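PDB 2CGQ: ACYL carrier protein ACPA from Mycobacterium tuberculosis, which probably carries growing or activated acyl chains as thioesters on a phosphopantetheine arm, as acyl carrier proteins do. Local coordinates for residues A[28-33]-A[71-76]; A[34-39]-A[43-48]; A[50-55]-A[60-65]; A[83-88]-A[92-97]. One frame throughout, in Å; residues are numbered along the deposited sequence. Where two conformers were deposited one is given.

Contact 1: residues A[28-33]-A[71-76]. Unlike the reference sequence in segment 28-33: Glu28 (reference Lys).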
loop_
_atom_site.group_PDB
_atom_site.type_symbol
_atom_site.label_atom_id
_atom_site.label_comp_id
_atom_site.label_asym_id
_atom_site.label_seq_id
_atom_site.Cartn_x
_atom_site.Cartn_y
_atom_site.Cartn_z
ATOM N N GLU A 28 -8.223 3.775 -5.378
ATOM C CA GLU A 28 -7.439 2.594 -5.715
ATOM C C GLU A 28 -6.365 2.876 -6.738
ATOM O O GLU A 28 -5.259 2.352 -6.602
ATOM C CB GLU A 28 -8.331 1.467 -6.218
ATOM C CG GLU A 28 -9.001 0.709 -5.114
ATOM C CD GLU A 28 -9.868 -0.415 -5.630
ATOM O OE1 GLU A 28 -9.567 -1.020 -6.719
ATOM O OE2 GLU A 28 -10.853 -0.699 -4.929
ATOM N N GLU A 29 -6.693 3.669 -7.760
ATOM C CA GLU A 29 -5.713 4.053 -8.788
ATOM C C GLU A 29 -4.541 4.811 -8.194
ATOM O O GLU A 29 -3.394 4.607 -8.588
ATOM C CB GLU A 29 -6.358 4.898 -9.890
ATOM C CG GLU A 29 -7.136 4.058 -10.877
ATOM C CD GLU A 29 -7.835 4.926 -11.916
ATOM O OE1 GLU A 29 -9.096 4.965 -11.910
ATOM O OE2 GLU A 29 -7.109 5.626 -12.672
ATOM N N ALA A 30 -4.838 5.714 -7.266
ATOM C CA ALA A 30 -3.803 6.449 -6.555
ATOM C C ALA A 30 -2.942 5.544 -5.704
ATOM O O ALA A 30 -1.717 5.699 -5.643
ATOM C CB ALA A 30 -4.421 7.508 -5.704
ATOM N N ILE A 31 -3.560 4.566 -5.035
ATOM C CA ILE A 31 -2.757 3.661 -4.210
ATOM C C ILE A 31 -1.850 2.840 -5.114
ATOM O O ILE A 31 -0.676 2.621 -4.786
ATOM C CB ILE A 31 -3.642 2.791 -3.296
ATOM C CG1 ILE A 31 -4.320 3.697 -2.246
ATOM C CG2 ILE A 31 -2.837 1.679 -2.681
ATOM C CD1 ILE A 31 -5.469 2.992 -1.487
ATOM N N ASN A 32 -2.383 2.387 -6.257
ATOM C CA ASN A 32 -1.590 1.625 -7.230
ATOM C C ASN A 32 -0.422 2.427 -7.725
ATOM O O ASN A 32 0.697 1.911 -7.808
ATOM C CB ASN A 32 -2.428 1.180 -8.428
ATOM C CG ASN A 32 -3.507 0.214 -8.061
ATOM O OD1 ASN A 32 -3.500 -0.402 -6.965
ATOM N ND2 ASN A 32 -4.446 0.031 -8.989
ATOM N N ALA A 33 -0.663 3.693 -8.053
ATOM C CA ALA A 33 0.425 4.587 -8.520
ATOM C C ALA A 33 1.531 4.706 -7.457
ATOM O O ALA A 33 2.707 4.679 -7.819
ATOM C CB ALA A 33 -0.124 5.947 -8.859
ATOM N N ASP A 71 1.058 10.428 4.326
ATOM C CA ASP A 71 1.284 11.777 3.843
ATOM C C ASP A 71 0.377 12.144 2.658
ATOM O O ASP A 71 -0.047 13.295 2.534
ATOM C CB ASP A 71 2.753 11.947 3.423
ATOM C CG ASP A 71 3.701 12.136 4.623
ATOM O OD1 ASP A 71 3.234 12.684 5.652
ATOM O OD2 ASP A 71 4.904 11.778 4.510
ATOM N N GLU A 72 0.183 11.197 1.742
ATOM C CA GLU A 72 -0.595 11.438 0.510
ATOM C C GLU A 72 -2.038 11.719 0.816
ATOM O O GLU A 72 -2.661 12.593 0.221
ATOM C CB GLU A 72 -0.500 10.246 -0.437
ATOM C CG GLU A 72 -1.271 10.432 -1.740
ATOM C CD GLU A 72 -1.015 9.317 -2.742
ATOM O OE1 GLU A 72 -1.452 9.476 -3.916
ATOM O OE2 GLU A 72 -0.394 8.284 -2.338
ATOM N N PHE A 73 -2.585 10.959 1.734
ATOM C CA PHE A 73 -4.010 11.018 2.040
ATOM C C PHE A 73 -4.301 11.791 3.308
ATOM O O PHE A 73 -5.475 12.018 3.598
ATOM C CB PHE A 73 -4.621 9.626 2.101
ATOM C CG PHE A 73 -4.758 8.978 0.765
ATOM C CD1 PHE A 73 -5.845 9.261 -0.054
ATOM C CD2 PHE A 73 -3.824 8.079 0.334
ATOM C CE1 PHE A 73 -5.987 8.608 -1.324
ATOM C CE2 PHE A 73 -3.893 7.467 -0.905
ATOM C CZ PHE A 73 -4.980 7.729 -1.766
ATOM N N ASP A 74 -3.267 12.271 3.996
ATOM C CA ASP A 74 -3.402 12.928 5.306
ATOM C C ASP A 74 -4.203 12.045 6.262
ATOM O O ASP A 74 -5.211 12.474 6.898
ATOM C CB ASP A 74 -3.986 14.355 5.227
ATOM C CG ASP A 74 -3.615 15.223 6.494
ATOM O OD1 ASP A 74 -4.296 16.278 6.710
ATOM O OD2 ASP A 74 -2.642 14.815 7.254
ATOM N N ILE A 75 -3.735 10.808 6.376
ATOM C CA ILE A 75 -4.330 9.842 7.279
ATOM C C ILE A 75 -3.252 9.301 8.211
ATOM O O ILE A 75 -2.074 9.667 8.127
ATOM C CB ILE A 75 -5.043 8.706 6.494
ATOM C CG1 ILE A 75 -4.061 7.876 5.700
ATOM C CG2 ILE A 75 -6.124 9.302 5.535
ATOM C CD1 ILE A 75 -4.646 6.725 5.006
ATOM N N ALA A 76 -3.693 8.438 9.118
ATOM C CA ALA A 76 -2.816 7.709 10.035
ATOM C C ALA A 76 -3.235 6.272 10.052
ATOM O O ALA A 76 -4.422 5.965 10.099
ATOM C CB ALA A 76 -2.893 8.327 11.429
HETATM O O HOH W 1 -0.812 8.322 -6.104
#

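Contact 2: residues A[34-39]-A[43-48]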
loop_
_atom_site.group_PDB
_atom_site.type_symbol
_atom_site.label_atom_id
_atom_site.label_comp_id
_atom_site.label_asym_id
_atom_site.label_seq_id
_atom_site.Cartn_x
_atom_site.Cartn_y
_atom_site.Cartn_z
ATOM N N THR A 34 1.154 4.828 -6.179
ATOM C CA THR A 34 2.138 4.948 -5.084
ATOM C C THR A 34 2.934 3.647 -4.970
ATOM O O THR A 34 4.179 3.636 -4.821
ATOM C CB THR A 34 1.399 5.316 -3.776
ATOM O OG1 THR A 34 0.838 6.659 -3.962
ATOM C CG2 THR A 34 2.337 5.269 -2.550
ATOM N N ILE A 35 2.214 2.528 -5.004
ATOM C CA ILE A 35 2.872 1.220 -5.032
ATOM C C ILE A 35 3.876 1.115 -6.192
ATOM O O ILE A 35 5.018 0.713 -6.029
ATOM C CB ILE A 35 1.823 0.090 -5.093
ATOM C CG1 ILE A 35 1.121 -0.014 -3.728
ATOM C CG2 ILE A 35 2.517 -1.197 -5.490
ATOM C CD1 ILE A 35 -0.131 -1.014 -3.696
ATOM N N GLN A 36 3.436 1.490 -7.385
ATOM C CA GLN A 36 4.338 1.499 -8.531
ATOM C C GLN A 36 5.530 2.429 -8.381
ATOM O O GLN A 36 6.638 2.076 -8.809
ATOM C CB GLN A 36 3.562 1.816 -9.797
ATOM C CG GLN A 36 2.587 0.708 -10.205
ATOM C CD GLN A 36 1.697 1.121 -11.341
ATOM O OE1 GLN A 36 1.348 2.300 -11.443
ATOM N NE2 GLN A 36 1.337 0.165 -12.228
ATOM N N ARG A 37 5.316 3.618 -7.814
ATOM C CA ARG A 37 6.400 4.575 -7.631
ATOM C C ARG A 37 7.467 3.956 -6.695
ATOM O O ARG A 37 8.660 3.949 -6.997
ATOM C CB ARG A 37 5.810 5.857 -7.039
ATOM C CG ARG A 37 6.366 7.173 -7.382
ATOM C CD ARG A 37 6.126 8.188 -6.237
ATOM N NE ARG A 37 6.679 7.625 -4.982
ATOM C CZ ARG A 37 7.951 7.739 -4.569
ATOM N NH1 ARG A 37 8.809 8.428 -5.255
ATOM N NH2 ARG A 37 8.359 7.066 -3.485
ATOM N N ILE A 38 7.019 3.415 -5.565
ATOM C CA ILE A 38 7.926 2.788 -4.584
ATOM C C ILE A 38 8.687 1.604 -5.132
ATOM O O ILE A 38 9.906 1.483 -4.908
ATOM C CB ILE A 38 7.166 2.379 -3.279
ATOM C CG1 ILE A 38 6.728 3.639 -2.560
ATOM C CG2 ILE A 38 8.023 1.465 -2.344
ATOM C CD1 ILE A 38 5.649 3.354 -1.508
ATOM N N LEU A 39 8.036 0.752 -5.888
ATOM C CA LEU A 39 8.697 -0.416 -6.435
ATOM C C LEU A 39 9.405 -0.118 -7.778
ATOM O O LEU A 39 10.124 -0.987 -8.298
ATOM C CB LEU A 39 7.724 -1.526 -6.692
ATOM C CG LEU A 39 6.891 -2.089 -5.546
ATOM C CD1 LEU A 39 5.864 -2.988 -6.127
ATOM C CD2 LEU A 39 7.797 -2.827 -4.601
ATOM N N ARG A 43 4.228 -2.713 -13.795
ATOM C CA ARG A 43 3.348 -3.862 -13.757
ATOM C C ARG A 43 1.995 -3.497 -13.179
ATOM O O ARG A 43 1.891 -2.646 -12.285
ATOM C CB ARG A 43 3.972 -4.998 -12.952
ATOM C CG ARG A 43 4.088 -4.776 -11.510
ATOM C CD ARG A 43 4.889 -5.931 -10.842
ATOM N NE ARG A 43 4.123 -7.191 -10.843
ATOM C CZ ARG A 43 4.540 -8.310 -10.236
ATOM N NH1 ARG A 43 3.785 -9.401 -10.251
ATOM N NH2 ARG A 43 5.700 -8.332 -9.586
ATOM N N GLY A 44 0.959 -4.155 -13.673
ATOM C CA GLY A 44 -0.368 -3.964 -13.139
ATOM C C GLY A 44 -0.474 -4.408 -11.681
ATOM O O GLY A 44 0.116 -5.421 -11.259
ATOM N N ILE A 45 -1.238 -3.643 -10.906
ATOM C CA ILE A 45 -1.438 -3.912 -9.468
ATOM C C ILE A 45 -2.868 -4.339 -9.213
ATOM O O ILE A 45 -3.775 -3.643 -9.623
ATOM C CB ILE A 45 -1.147 -2.622 -8.626
ATOM C CG1 ILE A 45 0.264 -2.063 -8.924
ATOM C CG2 ILE A 45 -1.305 -2.899 -7.164
ATOM C CD1 ILE A 45 1.430 -3.023 -8.693
ATOM N N THR A 46 -3.077 -5.462 -8.531
ATOM C CA THR A 46 -4.420 -5.967 -8.248
ATOM C C THR A 46 -4.569 -6.352 -6.794
ATOM O O THR A 46 -3.594 -6.693 -6.141
ATOM C CB THR A 46 -4.753 -7.187 -9.162
ATOM O OG1 THR A 46 -3.734 -8.211 -9.014
ATOM C CG2 THR A 46 -4.817 -6.708 -10.598
ATOM N N ALA A 47 -5.813 -6.310 -6.292
ATOM C CA ALA A 47 -6.087 -6.455 -4.905
ATOM C C ALA A 47 -5.663 -7.778 -4.283
ATOM O O ALA A 47 -5.418 -7.828 -3.105
ATOM C CB ALA A 47 -7.547 -6.194 -4.642
ATOM N N ASN A 48 -5.557 -8.846 -5.093
ATOM C CA ASN A 48 -5.109 -10.171 -4.616
ATOM C C ASN A 48 -3.607 -10.319 -4.410
ATOM O O ASN A 48 -3.159 -11.273 -3.739
ATOM C CB ASN A 48 -5.587 -11.243 -5.606
ATOM C CG ASN A 48 -4.934 -11.080 -6.919
ATOM O OD1 ASN A 48 -4.989 -9.990 -7.504
ATOM N ND2 ASN A 48 -4.272 -12.141 -7.402
#

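Contact 3: residues A[50-55]-A[60-65]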
loop_
_atom_site.group_PDB
_atom_site.type_symbol
_atom_site.label_atom_id
_atom_site.label_comp_id
_atom_site.label_asym_id
_atom_site.label_seq_id
_atom_site.Cartn_x
_atom_site.Cartn_y
_atom_site.Cartn_z
ATOM N N VAL A 50 -0.044 -10.392 -3.065
ATOM C CA VAL A 50 0.676 -10.418 -1.800
ATOM C C VAL A 50 1.868 -9.467 -1.885
ATOM O O VAL A 50 2.712 -9.621 -2.768
ATOM C CB VAL A 50 1.092 -11.851 -1.436
ATOM C CG1 VAL A 50 1.731 -11.881 -0.120
ATOM C CG2 VAL A 50 -0.134 -12.770 -1.395
ATOM N N LEU A 51 1.950 -8.498 -0.979
ATOM C CA LEU A 51 2.942 -7.399 -1.101
ATOM C C LEU A 51 4.358 -7.934 -1.161
ATOM O O LEU A 51 5.135 -7.611 -2.069
ATOM C CB LEU A 51 2.816 -6.384 0.035
ATOM C CG LEU A 51 1.509 -5.601 0.060
ATOM C CD1 LEU A 51 1.618 -4.604 1.213
ATOM C CD2 LEU A 51 1.226 -4.860 -1.200
ATOM N N VAL A 52 4.652 -8.826 -0.254
ATOM C CA VAL A 52 5.969 -9.480 -0.239
ATOM C C VAL A 52 6.105 -10.510 -1.355
ATOM O O VAL A 52 6.942 -10.328 -2.227
ATOM C CB VAL A 52 6.278 -10.144 1.109
ATOM C CG1 VAL A 52 7.655 -10.807 1.049
ATOM C CG2 VAL A 52 6.269 -9.115 2.218
ATOM N N ASP A 53 5.290 -11.571 -1.335
ATOM C CA ASP A 53 5.513 -12.728 -2.211
ATOM C C ASP A 53 5.353 -12.417 -3.683
ATOM O O ASP A 53 6.098 -12.947 -4.526
ATOM C CB ASP A 53 4.571 -13.879 -1.910
ATOM C CG ASP A 53 4.546 -14.301 -0.451
ATOM O OD1 ASP A 53 5.072 -13.572 0.438
ATOM O OD2 ASP A 53 3.864 -15.342 -0.199
ATOM N N ASP A 54 4.381 -11.569 -4.014
ATOM C CA ASP A 54 4.087 -11.226 -5.409
ATOM C C ASP A 54 4.789 -9.988 -5.947
ATOM O O ASP A 54 5.236 -9.994 -7.089
ATOM C CB ASP A 54 2.570 -11.094 -5.633
ATOM C CG ASP A 54 1.829 -12.422 -5.439
ATOM O OD1 ASP A 54 2.361 -13.490 -5.835
ATOM O OD2 ASP A 54 0.694 -12.421 -4.925
ATOM N N LEU A 55 4.847 -8.925 -5.142
ATOM C CA LEU A 55 5.351 -7.618 -5.594
ATOM C C LEU A 55 6.775 -7.290 -5.165
ATOM O O LEU A 55 7.371 -6.317 -5.670
ATOM C CB LEU A 55 4.401 -6.511 -5.153
ATOM C CG LEU A 55 3.026 -6.587 -5.791
ATOM C CD1 LEU A 55 2.110 -5.547 -5.221
ATOM C CD2 LEU A 55 3.145 -6.362 -7.296
ATOM N N LEU A 60 11.746 -2.141 4.316
ATOM C CA LEU A 60 11.933 -0.718 3.981
ATOM C C LEU A 60 10.759 -0.301 3.067
ATOM O O LEU A 60 10.191 0.727 3.270
ATOM C CB LEU A 60 13.245 -0.510 3.251
ATOM C CG LEU A 60 13.469 0.864 2.594
ATOM C CD1 LEU A 60 13.230 1.907 3.575
ATOM C CD2 LEU A 60 14.836 0.945 1.997
ATOM N N LYS A 61 10.442 -1.061 2.017
ATOM C CA LYS A 61 9.461 -0.579 1.058
ATOM C C LYS A 61 8.071 -0.574 1.681
ATOM O O LYS A 61 7.215 0.243 1.335
ATOM C CB LYS A 61 9.497 -1.382 -0.260
ATOM C CG LYS A 61 10.829 -1.136 -1.066
ATOM C CD LYS A 61 10.917 -2.046 -2.320
ATOM C CE LYS A 61 12.356 -2.151 -2.730
ATOM N NZ LYS A 61 12.693 -2.610 -4.141
ATOM N N LEU A 62 7.825 -1.480 2.613
ATOM C CA LEU A 62 6.537 -1.445 3.317
ATOM C C LEU A 62 6.435 -0.207 4.203
ATOM O O LEU A 62 5.360 0.366 4.318
ATOM C CB LEU A 62 6.350 -2.659 4.188
ATOM C CG LEU A 62 6.152 -3.930 3.382
ATOM C CD1 LEU A 62 6.381 -5.160 4.281
ATOM C CD2 LEU A 62 4.834 -3.918 2.671
ATOM N N PHE A 63 7.540 0.174 4.862
ATOM C CA PHE A 63 7.570 1.398 5.648
ATOM C C PHE A 63 7.306 2.599 4.761
ATOM O O PHE A 63 6.588 3.513 5.112
ATOM C CB PHE A 63 8.934 1.548 6.352
ATOM C CG PHE A 63 9.077 2.799 7.137
ATOM C CD1 PHE A 63 8.505 2.910 8.409
ATOM C CD2 PHE A 63 9.710 3.907 6.597
ATOM C CE1 PHE A 63 8.640 4.060 9.145
ATOM C CE2 PHE A 63 9.803 5.104 7.336
ATOM C CZ PHE A 63 9.275 5.160 8.610
ATOM N N GLN A 64 7.945 2.618 3.579
ATOM C CA GLN A 64 7.695 3.677 2.616
ATOM C C GLN A 64 6.231 3.709 2.244
ATOM O O GLN A 64 5.643 4.774 2.144
ATOM C CB GLN A 64 8.519 3.490 1.357
ATOM C CG GLN A 64 9.961 3.815 1.426
ATOM C CD GLN A 64 10.568 3.771 0.032
ATOM O OE1 GLN A 64 10.975 2.740 -0.405
ATOM N NE2 GLN A 64 10.602 4.917 -0.652
ATOM N N LEU A 65 5.638 2.555 1.967
ATOM C CA LEU A 65 4.242 2.537 1.565
ATOM C C LEU A 65 3.333 3.146 2.614
ATOM O O LEU A 65 2.493 3.994 2.294
ATOM C CB LEU A 65 3.768 1.129 1.213
ATOM C CG LEU A 65 2.353 0.961 0.802
ATOM C CD1 LEU A 65 2.041 1.670 -0.470
ATOM C CD2 LEU A 65 2.114 -0.545 0.618
#

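Contact 4: residues A[83-88]-A[92-97]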
loop_
_atom_site.group_PDB
_atom_site.type_symbol
_atom_site.label_atom_id
_atom_site.label_comp_id
_atom_site.label_asym_id
_atom_site.label_seq_id
_atom_site.Cartn_x
_atom_site.Cartn_y
_atom_site.Cartn_z
ATOM N N GLN A 83 1.200 -3.748 10.460
ATOM C CA GLN A 83 1.685 -5.132 10.695
ATOM C C GLN A 83 0.881 -6.168 9.922
ATOM O O GLN A 83 1.438 -7.118 9.330
ATOM C CB GLN A 83 1.584 -5.550 12.210
ATOM C CG GLN A 83 2.809 -5.395 13.138
ATOM C CD GLN A 83 2.677 -6.176 14.499
ATOM O OE1 GLN A 83 1.786 -5.885 15.345
ATOM N NE2 GLN A 83 3.562 -7.223 14.695
ATOM N N ASN A 84 -0.427 -6.016 10.006
ATOM C CA ASN A 84 -1.387 -6.991 9.536
ATOM C C ASN A 84 -1.673 -6.883 8.037
ATOM O O ASN A 84 -2.354 -7.727 7.519
ATOM C CB ASN A 84 -2.706 -6.834 10.293
ATOM C CG ASN A 84 -2.624 -7.320 11.722
ATOM O OD1 ASN A 84 -1.740 -8.101 12.054
ATOM N ND2 ASN A 84 -3.541 -6.854 12.586
ATOM N N ILE A 85 -1.184 -5.846 7.351
ATOM C CA ILE A 85 -1.395 -5.703 5.910
ATOM C C ILE A 85 -0.584 -6.751 5.159
ATOM O O ILE A 85 0.653 -6.817 5.308
ATOM C CB ILE A 85 -1.029 -4.297 5.435
ATOM C CG1 ILE A 85 -2.121 -3.340 5.858
ATOM C CG2 ILE A 85 -0.795 -4.288 3.919
ATOM C CD1 ILE A 85 -1.755 -1.935 5.663
ATOM N N LYS A 86 -1.267 -7.562 4.349
ATOM C CA LYS A 86 -0.595 -8.614 3.617
ATOM C C LYS A 86 -0.736 -8.453 2.094
ATOM O O LYS A 86 0.198 -8.753 1.368
ATOM C CB LYS A 86 -1.141 -9.978 3.983
ATOM C CG LYS A 86 -0.905 -10.415 5.414
ATOM C CD LYS A 86 0.548 -10.520 5.717
ATOM C CE LYS A 86 0.736 -11.547 6.827
ATOM N NZ LYS A 86 0.012 -11.118 8.050
ATOM N N THR A 87 -1.940 -8.085 1.648
ATOM C CA THR A 87 -2.234 -7.911 0.242
ATOM C C THR A 87 -2.474 -6.475 -0.146
ATOM O O THR A 87 -2.784 -5.639 0.699
ATOM C CB THR A 87 -3.466 -8.724 -0.162
ATOM O OG1 THR A 87 -4.615 -8.257 0.538
ATOM C CG2 THR A 87 -3.257 -10.187 0.155
ATOM N N VAL A 88 -2.442 -6.233 -1.446
ATOM C CA VAL A 88 -2.846 -4.934 -1.989
ATOM C C VAL A 88 -4.263 -4.571 -1.470
ATOM O O VAL A 88 -4.505 -3.428 -1.068
ATOM C CB VAL A 88 -2.794 -4.943 -3.509
ATOM C CG1 VAL A 88 -3.509 -3.694 -4.109
ATOM C CG2 VAL A 88 -1.333 -5.054 -4.030
ATOM N N TYR A 92 -5.881 -1.126 0.306
ATOM C CA TYR A 92 -7.083 -0.384 -0.081
ATOM C C TYR A 92 -8.030 -0.178 1.075
ATOM O O TYR A 92 -8.544 0.890 1.270
ATOM C CB TYR A 92 -7.831 -1.088 -1.231
ATOM C CG TYR A 92 -7.105 -1.295 -2.530
ATOM C CD1 TYR A 92 -6.006 -0.567 -2.916
ATOM C CD2 TYR A 92 -7.643 -2.169 -3.489
ATOM C CE1 TYR A 92 -5.411 -0.758 -4.183
ATOM C CE2 TYR A 92 -7.072 -2.350 -4.736
ATOM C CZ TYR A 92 -5.982 -1.662 -5.099
ATOM O OH TYR A 92 -5.461 -1.938 -6.342
ATOM N N THR A 93 -8.274 -1.211 1.871
ATOM C CA THR A 93 -9.310 -1.093 2.911
ATOM C C THR A 93 -8.738 -0.263 4.069
ATOM O O THR A 93 -9.503 0.422 4.762
ATOM C CB THR A 93 -9.855 -2.477 3.328
ATOM O OG1 THR A 93 -8.770 -3.263 3.743
ATOM C CG2 THR A 93 -10.419 -3.147 2.185
ATOM N N SER A 94 -7.420 -0.247 4.235
ATOM C CA SER A 94 -6.786 0.593 5.292
ATOM C C SER A 94 -6.956 2.076 4.985
ATOM O O SER A 94 -7.160 2.884 5.920
ATOM C CB SER A 94 -5.307 0.285 5.501
ATOM O OG SER A 94 -5.088 -0.823 6.340
ATOM N N VAL A 95 -6.867 2.447 3.704
ATOM C CA VAL A 95 -7.124 3.809 3.296
ATOM C C VAL A 95 -8.632 4.086 3.215
ATOM O O VAL A 95 -9.080 5.168 3.599
ATOM C CB VAL A 95 -6.448 4.093 1.958
ATOM C CG1 VAL A 95 -6.757 5.487 1.446
ATOM C CG2 VAL A 95 -4.932 3.845 2.100
ATOM N N ALA A 96 -9.403 3.141 2.675
ATOM C CA ALA A 96 -10.875 3.335 2.524
ATOM C C ALA A 96 -11.604 3.726 3.791
ATOM O O ALA A 96 -12.655 4.394 3.720
ATOM C CB ALA A 96 -11.506 2.105 1.957
ATOM N N VAL A 97 -11.112 3.293 4.941
ATOM C CA VAL A 97 -11.767 3.618 6.207
ATOM C C VAL A 97 -11.776 5.116 6.475
ATOM O O VAL A 97 -12.638 5.602 7.188
ATOM C CB VAL A 97 -11.181 2.820 7.442
ATOM C CG1 VAL A 97 -11.321 1.283 7.226
ATOM C CG2 VAL A 97 -9.816 3.234 7.779
#

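Contact 1: residues A[28-33]-A[71-76]
An alanine and an isoleucine of helix 27-39 pack here against a phenylalanine on the last turn of helix 59-73, joining two long helices of the acyl carrier protein four-helix bundle. Phe73 extends its ring from that turn toward Ala30 and Ile31. Its far tip, CZ, lies 4.0 Å from Ala30 CB, and the neighbouring CE2 lies 4.0 Å from Ile31 CG1. Both partners approach obliquely, and the Ile31 and Phe73 side chains cross at nearly a right angle. Alanine suits its position because a single methyl lets the ring tip come close to the helix, while the branched Ile31 also reaches Val91 and Tyr92 of helix 88-96 and is buried between the helices.

On the exposed side Glu72 makes the polar links. With CG anti to the backbone N (chi1 -179°) and the chain extended beyond it, the carboxylate reaches across to helix 27-39, where OE2 pairs with Thr34 OG1, a hydroxyl that also bonds Ala30 O. One water completes the bridge, donating to Ala30 O at 2.8 Å and to Glu72 OE1 at 2.6 Å.

Contact 2: residues A[34-39]-A[43-48]
The side-chain amide of Gln36 and the peptide carbonyl of Arg43 are the flat groups that meet, and each is used differently. Arg43 O lies in the amide plane of Gln36, only 2° out of it, where it receives NE2 at 2.9 Å with an N-H...O angle of 163°. Seen from the carbonyl, however, the donor stands above the peptide plane, tilted 45° out of it, so the bond is straight at the donor yet not directed at a lone pair. Glutamine suits this place: its long extended chain spans from the helix to the loop, and its amide offers an N-H to a loop carbonyl.

Below the polar tip the contact becomes apolar. The Gln36 and Ile45 side chains run alongside each other, antiparallel, bringing Gln36 CG to 3.8 Å from Ile45 CG1. Ile45 CD1 then packs on Ile35 CG2, also at 3.8 Å, and its other branch, CG2, comes to 4.1 Å from Ile35 CD1. Two beta-branched chains thus interlock by both arms. Ile35 continues inward to Leu65 of helix 59-73, and Ile45 to Val88 of helix 88-96. The loop itself is braced by the Gln49 side chain, which bonds Gly44 O and Thr46 N. Folding the start of the long first loop back on helix 27-39 in this way belongs to the acyl carrier protein four-helix bundle.

Contact 3: residues A[50-55]-A[60-65]
Leu51 makes the tight part of this contact, pressing the long loop against helix 59-73. Its CD1 lies 3.6 Å from Leu62 CD2, where the two side chains meet at a slant, and the same methyl meets Leu65 CD2 at 4.1 Å, tip to tip. Leu65 can answer in this way because its CG is anti to the backbone N (chi1 179°). Leucine suits all three places: a forked apolar end offers two methyls for packing, and Leu51 goes on to touch Val88 and Val91 of helix 88-96.

Toward solvent the packing thins. The exposed Val52 brings only CG2 near Leu62 CD1, at 4.5 Å. Behind it the loop is held by its own polar bonds. Asp54 OD2 accepts Val50 N at 2.8 Å, reached on its anti side, while Val50 O receives Asp54 N at 2.9 Å and Leu55 N at 3.3 Å, closing the irregular turn 51-54 onto Val50 just before it.

Leu60 ends the Asp-Ser-Leu motif whose serine, in acyl carrier proteins, carries phosphopantetheine. The contact is wholly apolar, so it rests on burial and fit of the methyls, while backbone bonds of Leu51 to Phe57 and Lys86 hold the loop in place.

Contact 4: residues A[83-88]-A[92-97]
Val88 lies across one face of the Tyr92 ring, one turn apart at the start of helix 88-96, and their side chains meet obliquely. Val88 CG1 sits 3.8 Å from the ring centroid, 30° off the normal, a CH-pi contact shifted toward the hydroxyl end, with CZ at 3.4 Å. The methyl is placed there because CG1 is anti to the backbone N (chi1 168°). Val88 O lies over the same face, 3.6 Å above the plane near the rim, and accepts Tyr92 N at 3.0 Å in the helical bond. Valine suits this turn because one branch covers the ring while the side chain also packs on Ile45, Leu51 and Leu55 of the loop.

The second meeting point is Ile85 CD1, 3.6 Å from Ser94 OG, which also bonds Asp90 O weakly; with two conformers of Ser94, both are less certain. The helix start is fastened: Thr87 is the N-cap, and Asp90 OD2 accepts Lys86 N and Thr87 N, an arrangement resembling a capping box. The tyrosine is thus used two ways: one ring face meets the Val88 methyl and carbonyl oxygen, while its hydroxyl is satisfied by the amide OD1 of Asn32 on helix 27-39.

From the N terminus, helix 27-39 serves contact 1 first and contact 2 next. Contact 2 closes a short return, bringing the loop start back on that helix; contact 3 then closes a second turn, setting the later loop on helix 59-73. These two follow in series, joined where Ile38 meets Leu65, and both lie within the span 28-76 that contact 1 closes by joining helices 27-39 and 59-73. Contact 4 comes afterwards, at the passage from helix 79-84 into helix 88-96, and no loops cross. It nevertheless ties back: Leu51 N bonds Lys86 O between contacts 3 and 4, Ile31 packs on Val95 between contacts 1 and 4, and Ile45 meets Val88 between contacts 2 and 4.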